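Local coordinates for glycerol dehydratase (PDB 1R9D), which probably dehydrates glycerol without coenzyme B12, as a lyase of the glycyl radical enzyme family related to pyruvate formate lyase, at residues Ala354-Lys357 against Val358-Met361; Gly346-Ser349 against Glu350-Ala354. All blocks are in the same frame, centred on the assembly; numbering follows the deposited sequence.

Overall arrangement
Followed from the N terminus, the chain leaves strand 341-344, an outermost strand of a five-stranded mixed sheet, and enters the loop that leads to helix 357-369. Interaction 2 comes first: residues 346-349 run out, turn at Asn348-Gly351, and residues 350-354 run back, so that the bond between Gly346 and Ala354 closes a short hairpin-like loop. Interaction 1 follows at once, with Asn356 of 354-357 capping the first turn of helix 357-369, on which 358-361 lies. The two neither nest nor cross. They share Ala354, where the returning arm ends and the approach to the cap begins, and their centres lie about 13 Å apart. Together they tie the sheet edge to the helix start.

Interaction 1: residues Ala354-Lys357 against Val358-Met361; sequences ATNK and VSYM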
loop_
_atom_site.group_PDB
_atom_site.type_symbol
_atom_site.label_atom_id
_atom_site.label_comp_id
_atom_site.label_asym_id
_atom_site.label_seq_id
_atom_site.Cartn_x
_atom_site.Cartn_y
_atom_site.Cartn_z
ATOM N N ALA A 354 -28.149 -16.473 30.974
ATOM C CA ALA A 354 -28.497 -16.838 29.602
ATOM C C ALA A 354 -28.445 -18.333 29.292
ATOM O O ALA A 354 -28.393 -18.720 28.125
ATOM C CB ALA A 354 -27.595 -16.083 28.631
ATOM N N THR A 355 -28.457 -19.173 30.321
ATOM C CA THR A 355 -28.426 -20.621 30.106
ATOM C C THR A 355 -29.668 -21.054 29.324
ATOM O O THR A 355 -30.770 -20.572 29.591
ATOM C CB THR A 355 -28.436 -21.396 31.445
ATOM O OG1 THR A 355 -27.441 -20.863 32.325
ATOM C CG2 THR A 355 -28.136 -22.868 31.206
ATOM N N ASN A 356 -29.492 -21.951 28.356
ATOM C CA ASN A 356 -30.626 -22.454 27.584
ATOM C C ASN A 356 -30.440 -23.918 27.187
ATOM O O ASN A 356 -29.414 -24.531 27.491
ATOM C CB ASN A 356 -30.903 -21.579 26.345
ATOM C CG ASN A 356 -29.760 -21.570 25.345
ATOM O OD1 ASN A 356 -29.244 -22.617 24.956
ATOM N ND2 ASN A 356 -29.377 -20.376 24.901
ATOM N N LYS A 357 -31.441 -24.478 26.514
ATOM C CA LYS A 357 -31.398 -25.877 26.104
ATOM C C LYS A 357 -30.144 -26.260 25.320
ATOM O O LYS A 357 -29.564 -27.320 25.559
ATOM C CB LYS A 357 -32.642 -26.215 25.277
ATOM C CG LYS A 357 -32.744 -27.680 24.880
ATOM C CD LYS A 357 -32.961 -28.571 26.090
ATOM C CE LYS A 357 -33.160 -30.021 25.680
ATOM N NZ LYS A 357 -33.420 -30.895 26.857
ATOM N N VAL A 358 -29.731 -25.405 24.385
ATOM C CA VAL A 358 -28.542 -25.677 23.580
ATOM C C VAL A 358 -27.292 -25.679 24.453
ATOM O O VAL A 358 -26.324 -26.379 24.156
ATOM C CB VAL A 358 -28.375 -24.638 22.446
ATOM C CG1 VAL A 358 -27.114 -24.933 21.646
ATOM C CG2 VAL A 358 -29.581 -24.681 21.525
ATOM N N SER A 359 -27.312 -24.900 25.531
ATOM C CA SER A 359 -26.169 -24.856 26.443
ATOM C C SER A 359 -25.897 -26.282 26.911
ATOM O O SER A 359 -24.761 -26.748 26.894
ATOM C CB SER A 359 -26.472 -23.999 27.678
ATOM O OG SER A 359 -26.875 -22.683 27.344
ATOM N N TYR A 360 -26.956 -26.968 27.334
ATOM C CA TYR A 360 -26.830 -28.335 27.822
ATOM C C TYR A 360 -26.543 -29.348 26.720
ATOM O O TYR A 360 -25.868 -30.350 26.952
ATOM C CB TYR A 360 -28.092 -28.733 28.596
ATOM C CG TYR A 360 -28.211 -28.044 29.940
ATOM C CD1 TYR A 360 -29.130 -27.015 30.146
ATOM C CD2 TYR A 360 -27.378 -28.407 31.001
ATOM C CE1 TYR A 360 -29.217 -26.358 31.385
ATOM C CE2 TYR A 360 -27.454 -27.763 32.237
ATOM C CZ TYR A 360 -28.372 -26.743 32.422
ATOM O OH TYR A 360 -28.443 -26.115 33.647
ATOM N N MET A 361 -27.048 -29.095 25.517
ATOM C CA MET A 361 -26.798 -30.019 24.417
ATOM C C MET A 361 -25.334 -29.976 24.010
ATOM O O MET A 361 -24.792 -30.956 23.499
ATOM C CB MET A 361 -27.689 -29.683 23.219
ATOM C CG MET A 361 -29.164 -29.938 23.478
ATOM S SD MET A 361 -30.157 -29.788 21.983
ATOM C CE MET A 361 -30.496 -28.057 21.987
#
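Ser359 and Asn356 grip each other twice at the start of helix 357-369, and the pair is a worked example of the capping box. In one direction the Asn356 side chain reaches the helix: OD1 takes the N-H of Ser359 at 3.0 Å, with the donor tilted 32° from the carbonyl plane, while a weak, more bent bond comes to it from Val358 N. In the other direction Asn356 N gives a nearly straight bond, 165° at the hydrogen, to Ser359 OG at 2.9 Å. First-turn N-H groups, which have no preceding turn to bond to, thereby find an acceptor. The torsions serve both halves. Asn356 CG lies between its own N and carbonyl carbon (chi1 63°), which folds the amide back over the turn, and Ser359 OG sits beside its own backbone N, facing the cap. Regular helical bonding then takes over, with Met361 N reaching Lys357 O at 3.1 Å in the carbonyl plane.

Apolar contacts flank the box. The methyl CG2 of Thr355 comes obliquely to the Tyr360 ring, 3.7 Å from CE1, and the Met361 chain, bent at its last torsion, brings CE to 3.7 Å from Lys357 CG, the two side chains crossing at about a right angle.

A second shell positions the cap. Asp289 holds both members, its carboxylate bonding Ser359 OG and its backbone O bonding Asn356 ND2; Thr355 OG1 bonds the carboxylate of Asp353, two residues earlier in the chain. The capped end touches two helices: Asn356, Lys357 and Val358 touch helix 288-298, whereas Thr355 and Tyr360 rest on helix 386-397, and the loop that precedes the cap comes from strand 341-344.

Interaction 2: residues Gly346-Ser349 against Glu350-Ala354; sequences GQNS and EGKDA
With chi1 at 60°, Asn348 CG stands between its own backbone N and carbonyl carbon, and this turns the side-chain oxygen inward against Glu350 and Lys352. The setting is a type I beta turn from Asn348 to Gly351, joining two short arms that meet in a single beta bridge between Gln347 and Asp353. Asn348 OD1 sits inside the turn and takes two N-H groups from opposite faces of its plane: Glu350 N at 2.9 Å and Lys352 N at 3.1 Å. Neither donor lies in that plane; the bond from Lys352 is the straighter, 166° at the hydrogen. Two bonds from separate sides should limit rotation of the amide. The turn's own bond, Gly351 N to Asn348 O, also arrives from above its carbonyl plane. Positive phi at Gly351 lets the chain swing into the returning arm.

Along the arms, Asn348 N meets Lys352 O at 2.8 Å, the donor nearly in line with the C=O bond, and Ala354 N closes the far end on Gly346 O, also at 2.8 Å. Between these two bonds the alpha carbon of Gln347 makes a CA-H...O contact with the same Lys352 O. Glu350 CG lies 3.0 Å from Asn348 OD1, and the carboxylate beyond it is inclined at 44° to the amide plane.

Partners elsewhere fix the arms in the fold. Gln347 NE2 bonds Asp408, and the backbone oxygens of Gln347 and Ser349 accept from Arg287 and Arg426. Asp353 OD1 accepts from Trp381 NE1. A water spans the open end of the arms, accepting from Gly346 N at 2.7 Å and donating to Asp353 OD1 at 2.8 Å.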
loop_
_atom_site.group_PDB
_atom_site.type_symbol
_atom_site.label_atom_id
_atom_site.label_comp_id
_atom_site.label_asym_id
_atom_site.label_seq_id
_atom_site.Cartn_x
_atom_site.Cartn_y
_atom_site.Cartn_z
ATOM N N GLY A 346 -23.385 -18.247 30.951
ATOM C CA GLY A 346 -23.015 -16.862 31.173
ATOM C C GLY A 346 -24.233 -15.962 31.262
ATOM O O GLY A 346 -25.350 -16.437 31.424
ATOM N N GLN A 347 -24.021 -14.656 31.157
ATOM C CA GLN A 347 -25.124 -13.708 31.236
ATOM C C GLN A 347 -25.318 -12.991 29.909
ATOM O O GLN A 347 -24.475 -13.097 29.014
ATOM C CB GLN A 347 -24.861 -12.695 32.363
ATOM C CG GLN A 347 -23.531 -11.965 32.266
ATOM C CD GLN A 347 -23.170 -11.215 33.545
ATOM O OE1 GLN A 347 -23.818 -10.234 33.910
ATOM N NE2 GLN A 347 -22.130 -11.682 34.231
ATOM N N ASN A 348 -26.439 -12.287 29.768
ATOM C CA ASN A 348 -26.697 -11.541 28.540
ATOM C C ASN A 348 -26.336 -10.074 28.757
ATOM O O ASN A 348 -25.802 -9.714 29.810
ATOM C CB ASN A 348 -28.163 -11.665 28.094
ATOM C CG ASN A 348 -29.148 -11.148 29.130
ATOM O OD1 ASN A 348 -28.842 -10.244 29.903
ATOM N ND2 ASN A 348 -30.353 -11.714 29.130
ATOM N N SER A 349 -26.635 -9.233 27.772
ATOM C CA SER A 349 -26.306 -7.813 27.853
ATOM C C SER A 349 -26.933 -7.042 29.007
ATOM O O SER A 349 -26.383 -6.030 29.447
ATOM C CB SER A 349 -26.640 -7.124 26.531
ATOM O OG SER A 349 -25.671 -7.465 25.549
ATOM N N GLU A 350 -28.075 -7.503 29.506
ATOM C CA GLU A 350 -28.710 -6.802 30.612
ATOM C C GLU A 350 -28.335 -7.393 31.970
ATOM O O GLU A 350 -28.915 -7.042 32.997
ATOM C CB GLU A 350 -30.233 -6.772 30.419
ATOM C CG GLU A 350 -30.901 -8.125 30.300
ATOM C CD GLU A 350 -32.247 -8.038 29.593
ATOM O OE1 GLU A 350 -33.028 -7.109 29.907
ATOM O OE2 GLU A 350 -32.526 -8.901 28.728
ATOM N N GLY A 351 -27.350 -8.288 31.970
ATOM C CA GLY A 351 -26.899 -8.885 33.214
ATOM C C GLY A 351 -27.779 -9.965 33.816
ATOM O O GLY A 351 -27.817 -10.118 35.042
ATOM N N LYS A 352 -28.492 -10.706 32.971
ATOM C CA LYS A 352 -29.347 -11.798 33.435
ATOM C C LYS A 352 -28.771 -13.114 32.914
ATOM O O LYS A 352 -28.085 -13.132 31.892
ATOM C CB LYS A 352 -30.777 -11.641 32.915
ATOM C CG LYS A 352 -31.488 -10.372 33.348
ATOM C CD LYS A 352 -32.984 -10.506 33.105
ATOM C CE LYS A 352 -33.715 -9.191 33.319
ATOM N NZ LYS A 352 -33.351 -8.200 32.269
ATOM N N ASP A 353 -29.057 -14.216 33.599
ATOM C CA ASP A 353 -28.525 -15.501 33.165
ATOM C C ASP A 353 -29.017 -15.858 31.768
ATOM O O ASP A 353 -30.167 -15.596 31.427
ATOM C CB ASP A 353 -28.910 -16.614 34.132
ATOM C CG ASP A 353 -28.110 -17.868 33.895
ATOM O OD1 ASP A 353 -26.876 -17.832 34.102
ATOM O OD2 ASP A 353 -28.704 -18.887 33.485
ATOM N N ALA A 354 -28.149 -16.473 30.974
ATOM C CA ALA A 354 -28.497 -16.838 29.602
ATOM C C ALA A 354 -28.445 -18.333 29.292
ATOM O O ALA A 354 -28.393 -18.720 28.125
ATOM C CB ALA A 354 -27.595 -16.083 28.631
HETATM O O HOH W 1 -25.056 -19.473 32.733
#